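Local atomic coordinates of probable translation initiation factor eIF-2B subunit beta (Schizosaccharomyces pombe, PDB entry 5B04), a protein that serves as one subunit of eIF2B, the guanine-nucleotide exchange factor complex that swaps GDP for GTP on translation initiation factor eIF2. Residues V44-I49 and G182-I187; V199-H204 and R225-K230; D340-F345 and A354-P359. One frame throughout, in Å; residues are numbered along the deposited sequence.

Contact 1 of 3, residues V44-I49 and G182-I187; sequences VMRQVI and GIQDVI
I183 packs against R46 and I49 where two antiparallel helices of the N-terminal helical region, 34-51 and 176-190, lie side by side; the axes of the two short segments run 172° apart in direction and 10.2 Å apart at closest approach. The two branches of I183 divide the work. Its CG2 meets the aliphatic base of R46, 4.0 Å from CB, while CD1, at the end of the other branch, lies 3.9 Å from I49 CG1.

Beyond this apolar strip sits a polar pair at the partly exposed margin. R46 leaves its helix with CG anti to the backbone N (chi1 -170°) and runs extended until it bends at chi3, which carries the guanidinium toward Q184. The second shell positions these groups: Q184 NE2 makes a weak bond to D188 OD1, one turn on, leaving OE1 as the acceptor that meets the arginine. On the buried side, M45 and I49 reach helix 57-74, and M45 and I183 also touch I88 of helix 79-102. The polar link itself is weak: R46 NH1 approaches Q184 OE1 at 2.8 Å, edge on, with the guanidinium and amide planes nearly coplanar but a bent N-H...O angle of 120°.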
ATOM      1  N   VAL C  44       8.994   8.118  44.979  1.00 69.95           N
ATOM      2  CA  VAL C  44       9.736   9.201  45.613  1.00 68.27           C
ATOM      3  C   VAL C  44       8.792  10.330  46.011  1.00 71.37           C
ATOM      4  O   VAL C  44       8.891  10.875  47.110  1.00 87.21           O
ATOM      5  CB  VAL C  44      10.845   9.743  44.685  1.00 71.27           C
ATOM      6  CG1 VAL C  44      11.347  11.095  45.168  1.00 70.92           C
ATOM      7  CG2 VAL C  44      11.991   8.745  44.595  1.00 77.98           C
ATOM      8  N   MET C  45       7.862  10.660  45.120  1.00 71.48           N
ATOM      9  CA  MET C  45       6.867  11.689  45.399  1.00 81.20           C
ATOM     10  C   MET C  45       5.986  11.313  46.582  1.00 85.80           C
ATOM     11  O   MET C  45       5.507  12.182  47.307  1.00 87.64           O
ATOM     12  CB  MET C  45       5.998  11.946  44.168  1.00 72.31           C
ATOM     13  CG  MET C  45       6.679  12.744  43.067  1.00 71.09           C
ATOM     14  SD  MET C  45       7.370  14.305  43.645  1.00 83.07           S
ATOM     15  CE  MET C  45       9.102  13.873  43.794  1.00 70.59           C
ATOM     16  N   ARG C  46       5.777  10.015  46.775  1.00 88.34           N
ATOM     17  CA  ARG C  46       4.940   9.543  47.868  1.00 97.16           C
ATOM     18  C   ARG C  46       5.595   9.816  49.218  1.00 94.87           C
ATOM     19  O   ARG C  46       4.931  10.262  50.152  1.00104.59           O
ATOM     20  CB  ARG C  46       4.642   8.053  47.716  1.00 91.78           C
ATOM     21  CG  ARG C  46       3.589   7.537  48.682  1.00 84.54           C
ATOM     22  CD  ARG C  46       3.356   6.052  48.490  1.00 75.16           C
ATOM     23  NE  ARG C  46       4.588   5.291  48.666  1.00 81.31           N
ATOM     24  CZ  ARG C  46       4.706   3.992  48.412  1.00 98.14           C
ATOM     25  NH1 ARG C  46       3.664   3.305  47.965  1.00 79.51           N
ATOM     26  NH2 ARG C  46       5.868   3.382  48.602  1.00 92.42           N
ATOM     27  N   GLN C  47       6.895   9.553  49.321  1.00 85.47           N
ATOM     28  CA  GLN C  47       7.615   9.821  50.562  1.00 89.43           C
ATOM     29  C   GLN C  47       7.921  11.310  50.708  1.00 84.55           C
ATOM     30  O   GLN C  47       8.245  11.779  51.798  1.00106.30           O
ATOM     31  CB  GLN C  47       8.905   9.000  50.638  1.00 87.90           C
ATOM     32  CG  GLN C  47       8.745   7.693  51.405  1.00107.45           C
ATOM     33  CD  GLN C  47       9.906   7.413  52.342  1.00109.48           C
ATOM     34  OE1 GLN C  47      10.617   8.327  52.759  1.00111.90           O
ATOM     35  NE2 GLN C  47      10.093   6.145  52.691  1.00109.79           N
ATOM     36  N   VAL C  48       7.817  12.049  49.609  1.00 68.73           N
ATOM     37  CA  VAL C  48       7.927  13.503  49.659  1.00 80.47           C
ATOM     38  C   VAL C  48       6.676  14.081  50.304  1.00 91.28           C
ATOM     39  O   VAL C  48       6.761  14.856  51.254  1.00104.58           O
ATOM     40  CB  VAL C  48       8.126  14.117  48.259  1.00 83.96           C
ATOM     41  CG1 VAL C  48       7.779  15.600  48.266  1.00 69.17           C
ATOM     42  CG2 VAL C  48       9.550  13.905  47.789  1.00 67.50           C
ATOM     43  N   ILE C  49       5.515  13.688  49.786  1.00 87.43           N
ATOM     44  CA  ILE C  49       4.234  14.080  50.362  1.00 89.05           C
ATOM     45  C   ILE C  49       4.128  13.564  51.796  1.00103.27           C
ATOM     46  O   ILE C  49       3.572  14.229  52.672  1.00112.53           O
ATOM     47  CB  ILE C  49       3.052  13.536  49.522  1.00 99.04           C
ATOM     48  CG1 ILE C  49       3.121  14.060  48.083  1.00 74.43           C
ATOM     49  CG2 ILE C  49       1.718  13.914  50.149  1.00107.30           C
ATOM     50  CD1 ILE C  49       3.007  15.558  47.962  1.00 88.22           C
ATOM     51  N   GLY C 182      -4.329   8.761  45.915  1.00103.33           N
ATOM     52  CA  GLY C 182      -4.298   8.943  44.475  1.00 95.23           C
ATOM     53  C   GLY C 182      -2.959   8.603  43.850  1.00 94.14           C
ATOM     54  O   GLY C 182      -2.899   8.115  42.721  1.00 93.61           O
ATOM     55  N   ILE C 183      -1.879   8.867  44.580  1.00 88.10           N
ATOM     56  CA  ILE C 183      -0.540   8.524  44.117  1.00 78.20           C
ATOM     57  C   ILE C 183      -0.374   7.009  44.050  1.00 90.79           C
ATOM     58  O   ILE C 183       0.108   6.474  43.050  1.00104.86           O
ATOM     59  CB  ILE C 183       0.551   9.125  45.027  1.00 86.84           C
ATOM     60  CG1 ILE C 183       0.673  10.631  44.786  1.00 73.18           C
ATOM     61  CG2 ILE C 183       1.892   8.455  44.777  1.00 94.04           C
ATOM     62  CD1 ILE C 183       1.737  11.302  45.629  1.00 86.90           C
ATOM     63  N   GLN C 184      -0.784   6.324  45.114  1.00 89.39           N
ATOM     64  CA  GLN C 184      -0.740   4.866  45.152  1.00 92.77           C
ATOM     65  C   GLN C 184      -1.612   4.281  44.052  1.00 88.33           C
ATOM     66  O   GLN C 184      -1.279   3.252  43.462  1.00 86.53           O
ATOM     67  CB  GLN C 184      -1.193   4.340  46.514  1.00 92.63           C
ATOM     68  CG  GLN C 184      -1.207   2.821  46.610  1.00 85.05           C
ATOM     69  CD  GLN C 184       0.175   2.217  46.461  1.00 96.80           C
ATOM     70  OE1 GLN C 184       1.138   2.686  47.067  1.00 92.85           O
ATOM     71  NE2 GLN C 184       0.281   1.175  45.643  1.00 89.31           N
ATOM     72  N   ASP C 185      -2.733   4.945  43.786  1.00 90.57           N
ATOM     73  CA  ASP C 185      -3.593   4.564  42.678  1.00 97.16           C
ATOM     74  C   ASP C 185      -2.801   4.600  41.378  1.00 99.12           C
ATOM     75  O   ASP C 185      -2.667   3.579  40.718  1.00 98.20           O
ATOM     76  CB  ASP C 185      -4.819   5.476  42.598  1.00 90.95           C
ATOM     77  CG  ASP C 185      -5.718   5.350  43.816  1.00112.03           C
ATOM     78  OD1 ASP C 185      -5.378   4.565  44.726  1.00107.31           O
ATOM     79  OD2 ASP C 185      -6.761   6.035  43.864  1.00115.84           O
ATOM     80  N   VAL C 186      -2.252   5.766  41.042  1.00 94.45           N
ATOM     81  CA  VAL C 186      -1.445   5.942  39.832  1.00 82.77           C
ATOM     82  C   VAL C 186      -0.398   4.840  39.654  1.00 76.48           C
ATOM     83  O   VAL C 186      -0.253   4.283  38.564  1.00 72.67           O
ATOM     84  CB  VAL C 186      -0.735   7.313  39.829  1.00 75.65           C
ATOM     85  CG1 VAL C 186       0.330   7.369  38.742  1.00 79.63           C
ATOM     86  CG2 VAL C 186      -1.747   8.433  39.647  1.00 78.67           C
ATOM     87  N   ILE C 187       0.318   4.524  40.731  1.00 81.66           N
ATOM     88  CA  ILE C 187       1.300   3.443  40.712  1.00 81.56           C
ATOM     89  C   ILE C 187       0.635   2.123  40.328  1.00 75.57           C
ATOM     90  O   ILE C 187       1.203   1.324  39.583  1.00 81.68           O
ATOM     91  CB  ILE C 187       2.003   3.289  42.075  1.00 79.13           C
ATOM     92  CG1 ILE C 187       2.639   4.614  42.499  1.00 83.52           C
ATOM     93  CG2 ILE C 187       3.057   2.193  42.017  1.00 70.52           C
ATOM     94  CD1 ILE C 187       3.236   4.590  43.888  1.00 87.76           C
TER

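Contact 2 of 3, residues V199-H204 and R225-K230; sequences VQSMDH and RFAAKK
In the Rossmann-like domain, the C-terminal end of helix 218-228 is flanked by the 3-10 turn that leads toward strand 210-214; F226 lies against V199, S201 and M202, while M202 also reaches A227 and K230. The phenyl ring is approached from several directions. Over one face comes V199, whose CA stands 3.9 Å from the ring centroid and 27° off the normal, a CH-pi contact displaced toward the rim; its CG1 reaches CZ at 3.6 Å. The opposite face has K229 NZ above it, also off-centre. At the edge, near the ring plane, lie S201 OG, 3.4 Å from CD1, and M202 CG, more loosely placed at 4.3 Å from CE1. F226 holds CG anti to its own backbone N (chi1 -174°), which directs the ring toward the 3-10 turn. A leucine in place of F226 would probably leave V199 CA without an aromatic face to rest on and open a gap beside V199 CG1 where CZ now lies.

S201 also brings CB to 3.7 Å from A227 CB, while its hydroxyl is bonded to E198 O within its own turn. M202 bends at chi2 and passes SD over A227, so that its methyl CE lies 3.8 Å from K230 CD; the two long side chains meet at about a right angle. M202 O accepts a hydrogen bond from R231 NH1. Helix 218-228 joins the parallel neighbours 210-214 and 234-238, and such a helix, packed beside the strands it connects, is the beta-alpha-beta crossover unit of a Rossmann-like fold.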
ATOM      1  N   VAL C 199      -5.754  -6.719  25.275  1.00 66.65           N
ATOM      2  CA  VAL C 199      -7.085  -7.233  24.969  1.00 64.89           C
ATOM      3  C   VAL C 199      -7.674  -6.598  23.713  1.00 70.48           C
ATOM      4  O   VAL C 199      -8.647  -7.101  23.151  1.00 74.15           O
ATOM      5  CB  VAL C 199      -8.056  -7.008  26.142  1.00 59.79           C
ATOM      6  CG1 VAL C 199      -7.562  -7.731  27.385  1.00 83.63           C
ATOM      7  CG2 VAL C 199      -8.225  -5.521  26.414  1.00 58.70           C
ATOM      8  N   GLN C 200      -7.079  -5.494  23.272  1.00 64.70           N
ATOM      9  CA  GLN C 200      -7.549  -4.795  22.084  1.00 60.28           C
ATOM     10  C   GLN C 200      -6.947  -5.397  20.820  1.00 67.95           C
ATOM     11  O   GLN C 200      -7.220  -4.939  19.711  1.00 71.56           O
ATOM     12  CB  GLN C 200      -7.209  -3.306  22.170  1.00 63.70           C
ATOM     13  CG  GLN C 200      -7.630  -2.651  23.475  1.00 62.71           C
ATOM     14  CD  GLN C 200      -7.158  -1.216  23.585  1.00 68.20           C
ATOM     15  OE1 GLN C 200      -7.464  -0.382  22.734  1.00 66.60           O
ATOM     16  NE2 GLN C 200      -6.402  -0.922  24.636  1.00 71.24           N
ATOM     17  N   SER C 201      -6.129  -6.431  20.997  1.00 63.34           N
ATOM     18  CA  SER C 201      -5.451  -7.076  19.878  1.00 71.24           C
ATOM     19  C   SER C 201      -6.412  -7.882  19.015  1.00 70.41           C
ATOM     20  O   SER C 201      -6.141  -8.135  17.842  1.00 80.45           O
ATOM     21  CB  SER C 201      -4.330  -7.980  20.387  1.00 59.72           C
ATOM     22  OG  SER C 201      -4.842  -9.005  21.221  1.00 72.69           O
ATOM     23  N   MET C 202      -7.539  -8.277  19.597  1.00 70.97           N
ATOM     24  CA  MET C 202      -8.527  -9.076  18.885  1.00 67.64           C
ATOM     25  C   MET C 202      -9.298  -8.248  17.859  1.00 71.92           C
ATOM     26  O   MET C 202     -10.128  -8.780  17.121  1.00 84.24           O
ATOM     27  CB  MET C 202      -9.500  -9.722  19.873  1.00 63.70           C
ATOM     28  CG  MET C 202      -8.862 -10.764  20.778  1.00 59.19           C
ATOM     29  SD  MET C 202      -8.169 -12.150  19.855  1.00 67.08           S
ATOM     30  CE  MET C 202      -7.735 -13.267  21.187  1.00 71.62           C
ATOM     31  N   ASP C 203      -9.021  -6.949  17.812  1.00 64.47           N
ATOM     32  CA  ASP C 203      -9.689  -6.060  16.868  1.00 68.80           C
ATOM     33  C   ASP C 203      -8.762  -5.627  15.736  1.00 67.28           C
ATOM     34  O   ASP C 203      -9.200  -4.987  14.780  1.00 63.48           O
ATOM     35  CB  ASP C 203     -10.231  -4.823  17.590  1.00 76.70           C
ATOM     36  CG  ASP C 203     -11.320  -5.160  18.587  1.00 90.13           C
ATOM     37  OD1 ASP C 203     -11.983  -6.203  18.414  1.00107.24           O
ATOM     38  OD2 ASP C 203     -11.516  -4.380  19.543  1.00 97.29           O
ATOM     39  N   HIS C 204      -7.483  -5.976  15.842  1.00 73.59           N
ATOM     40  CA  HIS C 204      -6.496  -5.521  14.867  1.00 69.72           C
ATOM     41  C   HIS C 204      -5.546  -6.632  14.431  1.00 69.42           C
ATOM     42  O   HIS C 204      -4.918  -6.540  13.375  1.00 89.79           O
ATOM     43  CB  HIS C 204      -5.707  -4.342  15.439  1.00 56.74           C
ATOM     44  CG  HIS C 204      -6.569  -3.205  15.887  1.00 41.85           C
ATOM     45  ND1 HIS C 204      -7.276  -2.415  15.006  1.00 63.57           N
ATOM     46  CD2 HIS C 204      -6.852  -2.733  17.124  1.00 46.96           C
ATOM     47  CE1 HIS C 204      -7.952  -1.502  15.681  1.00 61.92           C
ATOM     48  NE2 HIS C 204      -7.711  -1.672  16.968  1.00 51.96           N
ATOM     49  N   ARG C 225       1.044 -11.569  21.907  1.00 60.89           N
ATOM     50  CA  ARG C 225       0.845 -12.867  22.545  1.00 49.41           C
ATOM     51  C   ARG C 225      -0.593 -13.079  23.010  1.00 54.41           C
ATOM     52  O   ARG C 225      -1.048 -14.217  23.127  1.00 49.76           O
ATOM     53  CB  ARG C 225       1.806 -13.029  23.724  1.00 46.28           C
ATOM     54  CG  ARG C 225       3.273 -13.003  23.322  1.00 50.54           C
ATOM     55  CD  ARG C 225       4.191 -12.985  24.532  1.00 61.18           C
ATOM     56  NE  ARG C 225       4.181 -14.255  25.251  1.00 69.86           N
ATOM     57  CZ  ARG C 225       4.936 -14.516  26.313  1.00 71.84           C
ATOM     58  NH1 ARG C 225       5.763 -13.590  26.783  1.00 72.14           N
ATOM     59  NH2 ARG C 225       4.865 -15.698  26.906  1.00 97.09           N
ATOM     60  N   PHE C 226      -1.309 -11.991  23.273  1.00 54.30           N
ATOM     61  CA  PHE C 226      -2.698 -12.097  23.706  1.00 61.33           C
ATOM     62  C   PHE C 226      -3.586 -12.547  22.554  1.00 64.94           C
ATOM     63  O   PHE C 226      -4.541 -13.297  22.752  1.00 77.65           O
ATOM     64  CB  PHE C 226      -3.200 -10.768  24.273  1.00 66.50           C
ATOM     65  CG  PHE C 226      -4.585 -10.844  24.859  1.00 75.33           C
ATOM     66  CD1 PHE C 226      -5.703 -10.651  24.063  1.00 71.50           C
ATOM     67  CD2 PHE C 226      -4.766 -11.118  26.204  1.00 83.37           C
ATOM     68  CE1 PHE C 226      -6.973 -10.726  24.598  1.00 76.06           C
ATOM     69  CE2 PHE C 226      -6.037 -11.191  26.745  1.00 84.56           C
ATOM     70  CZ  PHE C 226      -7.141 -10.995  25.940  1.00 64.08           C
ATOM     71  N   ALA C 227      -3.273 -12.079  21.351  1.00 69.31           N
ATOM     72  CA  ALA C 227      -4.005 -12.492  20.162  1.00 62.44           C
ATOM     73  C   ALA C 227      -3.508 -13.850  19.683  1.00 66.46           C
ATOM     74  O   ALA C 227      -4.197 -14.550  18.941  1.00 78.26           O
ATOM     75  CB  ALA C 227      -3.864 -11.453  19.059  1.00 59.19           C
ATOM     76  N   ALA C 228      -2.310 -14.218  20.127  1.00 66.98           N
ATOM     77  CA  ALA C 228      -1.643 -15.428  19.659  1.00 58.85           C
ATOM     78  C   ALA C 228      -2.240 -16.706  20.239  1.00 65.20           C
ATOM     79  O   ALA C 228      -2.100 -17.780  19.653  1.00 78.27           O
ATOM     80  CB  ALA C 228      -0.164 -15.360  19.985  1.00 59.39           C
ATOM     81  N   LYS C 229      -2.894 -16.593  21.391  1.00 76.85           N
ATOM     82  CA  LYS C 229      -3.475 -17.759  22.050  1.00 73.18           C
ATOM     83  C   LYS C 229      -4.582 -18.383  21.210  1.00 79.42           C
ATOM     84  O   LYS C 229      -4.705 -19.605  21.142  1.00 93.56           O
ATOM     85  CB  LYS C 229      -4.029 -17.383  23.424  1.00 75.26           C
ATOM     86  CG  LYS C 229      -2.977 -17.018  24.461  1.00 79.11           C
ATOM     87  CD  LYS C 229      -3.596 -16.252  25.626  1.00 88.29           C
ATOM     88  CE  LYS C 229      -4.880 -15.540  25.211  1.00 86.62           C
ATOM     89  NZ  LYS C 229      -5.402 -14.635  26.269  1.00 86.17           N
ATOM     90  N   LYS C 230      -5.383 -17.538  20.572  1.00 77.15           N
ATOM     91  CA  LYS C 230      -6.527 -18.011  19.802  1.00 78.45           C
ATOM     92  C   LYS C 230      -6.291 -17.912  18.298  1.00 73.31           C
ATOM     93  O   LYS C 230      -6.896 -18.649  17.520  1.00 81.15           O
ATOM     94  CB  LYS C 230      -7.783 -17.224  20.187  1.00 71.64           C
ATOM     95  CG  LYS C 230      -8.251 -17.466  21.615  1.00100.56           C
ATOM     96  CD  LYS C 230      -9.451 -16.598  21.964  1.00112.84           C
ATOM     97  CE  LYS C 230      -9.936 -16.871  23.381  1.00113.75           C
ATOM     98  NZ  LYS C 230     -11.073 -15.988  23.761  1.00124.36           N
TER

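Contact 3 of 3, residues D340-F345 and A354-P359; sequences DKIMSF and AEILNP
I342, M343 and K341, in the loop after strand 336-337, fold back over I356 and N358 of strand 354-364. The apolar contacts come first. I342 CB faces I356 CG2 at 4.3 Å, and M343 CB lies 4.0 Å from I356 CG1, so the isoleucine of the strand meets two consecutive loop residues through both of its branches. Further along the strand, I342 runs its longer branch beside N358: CG1 is anti to the carbonyl carbon (chi1 -66°) and chi2 is extended, which carries CD1 to 3.7 Å from N358 CB.

Contacts of the amide form a second group. N358 ND2 lies 3.4 Å from K341 CB, beside an aliphatic part of the lysine. Its hydrogen bonds go to S338 O and N243 OD1, two acceptors that fix the rotation of a buried amide, while the backbone of N358 pairs with S337 and ties the strand to its antiparallel neighbour.

Within the loop, K341 NZ makes a salt bridge with D340 OD2 at 3.4 Å, its hydrogen bond weak. The same carboxylate oxygen accepts a bond from N269 N of the epsilon subunit, and Y323 of the delta subunit packs on both I342 and M343. The loop that links strands 336-337 and 354-364 thus packs back on the second of them, an inner strand of a four-stranded antiparallel sheet whose first residues, A354 to I356, extend it in parallel into the delta subunit.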
ATOM      1  N   ASP C 340      30.896   2.873  21.067  1.00 67.92           N
ATOM      2  CA  ASP C 340      31.184   1.482  21.398  1.00 57.62           C
ATOM      3  C   ASP C 340      30.219   0.490  20.752  1.00 69.48           C
ATOM      4  O   ASP C 340      30.630  -0.573  20.290  1.00 61.05           O
ATOM      5  CB  ASP C 340      31.156   1.310  22.920  1.00 54.25           C
ATOM      6  CG  ASP C 340      31.498  -0.097  23.355  1.00 71.82           C
ATOM      7  OD1 ASP C 340      32.443  -0.682  22.787  1.00 80.77           O
ATOM      8  OD2 ASP C 340      30.820  -0.615  24.268  1.00 70.21           O
ATOM      9  N   LYS C 341      28.939   0.848  20.715  1.00 66.85           N
ATOM     10  CA  LYS C 341      27.900  -0.050  20.220  1.00 66.20           C
ATOM     11  C   LYS C 341      27.974  -0.267  18.709  1.00 72.60           C
ATOM     12  O   LYS C 341      27.478  -1.269  18.194  1.00 64.21           O
ATOM     13  CB  LYS C 341      26.518   0.492  20.596  1.00 62.35           C
ATOM     14  CG  LYS C 341      26.317   0.687  22.090  1.00 58.88           C
ATOM     15  CD  LYS C 341      26.153  -0.646  22.803  1.00 74.76           C
ATOM     16  CE  LYS C 341      26.189  -0.477  24.312  1.00 73.45           C
ATOM     17  NZ  LYS C 341      27.534  -0.045  24.787  1.00 77.73           N
ATOM     18  N   ILE C 342      28.596   0.672  18.004  1.00 71.38           N
ATOM     19  CA  ILE C 342      28.673   0.611  16.548  1.00 59.43           C
ATOM     20  C   ILE C 342      30.063   0.204  16.068  1.00 63.93           C
ATOM     21  O   ILE C 342      30.219  -0.785  15.352  1.00 67.37           O
ATOM     22  CB  ILE C 342      28.300   1.962  15.914  1.00 56.20           C
ATOM     23  CG1 ILE C 342      26.827   2.281  16.174  1.00 62.42           C
ATOM     24  CG2 ILE C 342      28.580   1.947  14.426  1.00 67.36           C
ATOM     25  CD1 ILE C 342      26.340   3.523  15.463  1.00 84.23           C
ATOM     26  N   MET C 343      31.068   0.980  16.463  1.00 70.16           N
ATOM     27  CA  MET C 343      32.449   0.698  16.091  1.00 65.04           C
ATOM     28  C   MET C 343      33.233   0.203  17.300  1.00 65.43           C
ATOM     29  O   MET C 343      33.114   0.751  18.395  1.00 66.33           O
ATOM     30  CB  MET C 343      33.112   1.944  15.500  1.00 60.05           C
ATOM     31  CG  MET C 343      34.588   1.775  15.172  1.00 56.14           C
ATOM     32  SD  MET C 343      34.885   0.639  13.804  1.00 64.31           S
ATOM     33  CE  MET C 343      34.201   1.573  12.439  1.00 69.09           C
ATOM     34  N   SER C 344      34.031  -0.840  17.097  1.00 72.78           N
ATOM     35  CA  SER C 344      34.820  -1.413  18.179  1.00 49.91           C
ATOM     36  C   SER C 344      35.961  -0.483  18.575  1.00 56.15           C
ATOM     37  O   SER C 344      36.505   0.238  17.739  1.00 58.31           O
ATOM     38  CB  SER C 344      35.363  -2.782  17.777  1.00 79.67           C
ATOM     39  OG  SER C 344      36.056  -3.385  18.856  1.00 71.40           O
ATOM     40  N   PHE C 345      36.318  -0.505  19.854  1.00 65.25           N
ATOM     41  CA  PHE C 345      37.326   0.404  20.384  1.00 56.12           C
ATOM     42  C   PHE C 345      38.741  -0.006  19.986  1.00 57.29           C
ATOM     43  O   PHE C 345      39.635   0.836  19.909  1.00 63.98           O
ATOM     44  CB  PHE C 345      37.214   0.485  21.907  1.00 58.94           C
ATOM     45  CG  PHE C 345      38.154   1.474  22.535  1.00 63.02           C
ATOM     46  CD1 PHE C 345      37.879   2.831  22.497  1.00 74.47           C
ATOM     47  CD2 PHE C 345      39.307   1.046  23.171  1.00 51.66           C
ATOM     48  CE1 PHE C 345      38.741   3.744  23.077  1.00 65.66           C
ATOM     49  CE2 PHE C 345      40.173   1.953  23.752  1.00 69.48           C
ATOM     50  CZ  PHE C 345      39.888   3.304  23.706  1.00 60.70           C
ATOM     51  N   ALA C 354      37.785   9.097  12.156  1.00 69.31           N
ATOM     52  CA  ALA C 354      36.381   9.144  11.766  1.00 65.58           C
ATOM     53  C   ALA C 354      35.468   9.552  12.916  1.00 64.06           C
ATOM     54  O   ALA C 354      35.768   9.312  14.085  1.00 66.18           O
ATOM     55  CB  ALA C 354      35.947   7.797  11.208  1.00 56.92           C
ATOM     56  N   GLU C 355      34.348  10.173  12.562  1.00 58.26           N
ATOM     57  CA  GLU C 355      33.322  10.541  13.525  1.00 48.71           C
ATOM     58  C   GLU C 355      32.294   9.420  13.633  1.00 48.59           C
ATOM     59  O   GLU C 355      31.595   9.120  12.667  1.00 64.55           O
ATOM     60  CB  GLU C 355      32.649  11.851  13.110  1.00 46.53           C
ATOM     61  CG  GLU C 355      31.513  12.299  14.009  1.00 51.88           C
ATOM     62  CD  GLU C 355      30.995  13.677  13.637  1.00 65.08           C
ATOM     63  OE1 GLU C 355      31.550  14.674  14.141  1.00 69.84           O
ATOM     64  OE2 GLU C 355      30.041  13.762  12.837  1.00 76.02           O
ATOM     65  N   ILE C 356      32.213   8.793  14.802  1.00 40.64           N
ATOM     66  CA  ILE C 356      31.275   7.692  14.997  1.00 49.22           C
ATOM     67  C   ILE C 356      30.112   8.131  15.880  1.00 44.60           C
ATOM     68  O   ILE C 356      30.311   8.594  17.002  1.00 50.95           O
ATOM     69  CB  ILE C 356      31.953   6.454  15.620  1.00 39.48           C
ATOM     70  CG1 ILE C 356      32.960   5.835  14.645  1.00 56.23           C
ATOM     71  CG2 ILE C 356      30.912   5.413  15.981  1.00 63.09           C
ATOM     72  CD1 ILE C 356      34.347   6.442  14.696  1.00 60.43           C
ATOM     73  N   LEU C 357      28.896   7.980  15.362  1.00 34.67           N
ATOM     74  CA  LEU C 357      27.707   8.486  16.036  1.00 42.47           C
ATOM     75  C   LEU C 357      26.673   7.393  16.286  1.00 48.26           C
ATOM     76  O   LEU C 357      26.216   6.733  15.355  1.00 60.74           O
ATOM     77  CB  LEU C 357      27.081   9.611  15.212  1.00 34.84           C
ATOM     78  CG  LEU C 357      28.027  10.754  14.836  1.00 49.22           C
ATOM     79  CD1 LEU C 357      27.348  11.725  13.884  1.00 50.32           C
ATOM     80  CD2 LEU C 357      28.514  11.471  16.085  1.00 47.68           C
ATOM     81  N   ASN C 358      26.305   7.214  17.551  1.00 59.34           N
ATOM     82  CA  ASN C 358      25.301   6.225  17.925  1.00 48.12           C
ATOM     83  C   ASN C 358      24.134   6.841  18.690  1.00 47.95           C
ATOM     84  O   ASN C 358      24.132   6.860  19.921  1.00 53.99           O
ATOM     85  CB  ASN C 358      25.935   5.114  18.765  1.00 49.57           C
ATOM     86  CG  ASN C 358      24.918   4.094  19.249  1.00 59.18           C
ATOM     87  OD1 ASN C 358      23.931   3.810  18.568  1.00 68.23           O
ATOM     88  ND2 ASN C 358      25.149   3.547  20.437  1.00 59.11           N
ATOM     89  N   PRO C 359      23.138   7.361  17.960  1.00 47.89           N
ATOM     90  CA  PRO C 359      21.908   7.817  18.613  1.00 56.28           C
ATOM     91  C   PRO C 359      21.014   6.631  18.953  1.00 55.74           C
ATOM     92  O   PRO C 359      20.920   5.702  18.150  1.00 69.76           O
ATOM     93  CB  PRO C 359      21.264   8.714  17.555  1.00 45.02           C
ATOM     94  CG  PRO C 359      21.741   8.152  16.260  1.00 47.96           C
ATOM     95  CD  PRO C 359      23.132   7.628  16.511  1.00 47.92           C
TER

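How the contacts relate
The three contacts follow one another along the chain and none touches another. Contact 1 belongs to the N-terminal helices and contact 2 to the Rossmann-like domain; their centres are 33 Å apart and their nearest atoms about 16 Å. Contact 3, on the small antiparallel sheet, lies farther off, its centre 40 Å from that of contact 1, on the other side of the chain's centre, and 39 Å from that of contact 2. Their surroundings differ as well: no other chain touches contact 1, the delta subunit reaches contact 2 only near D203 and H204, and contact 3 is gripped by both delta and epsilon. The series thus runs from intrachain helix packing to subunit assembly.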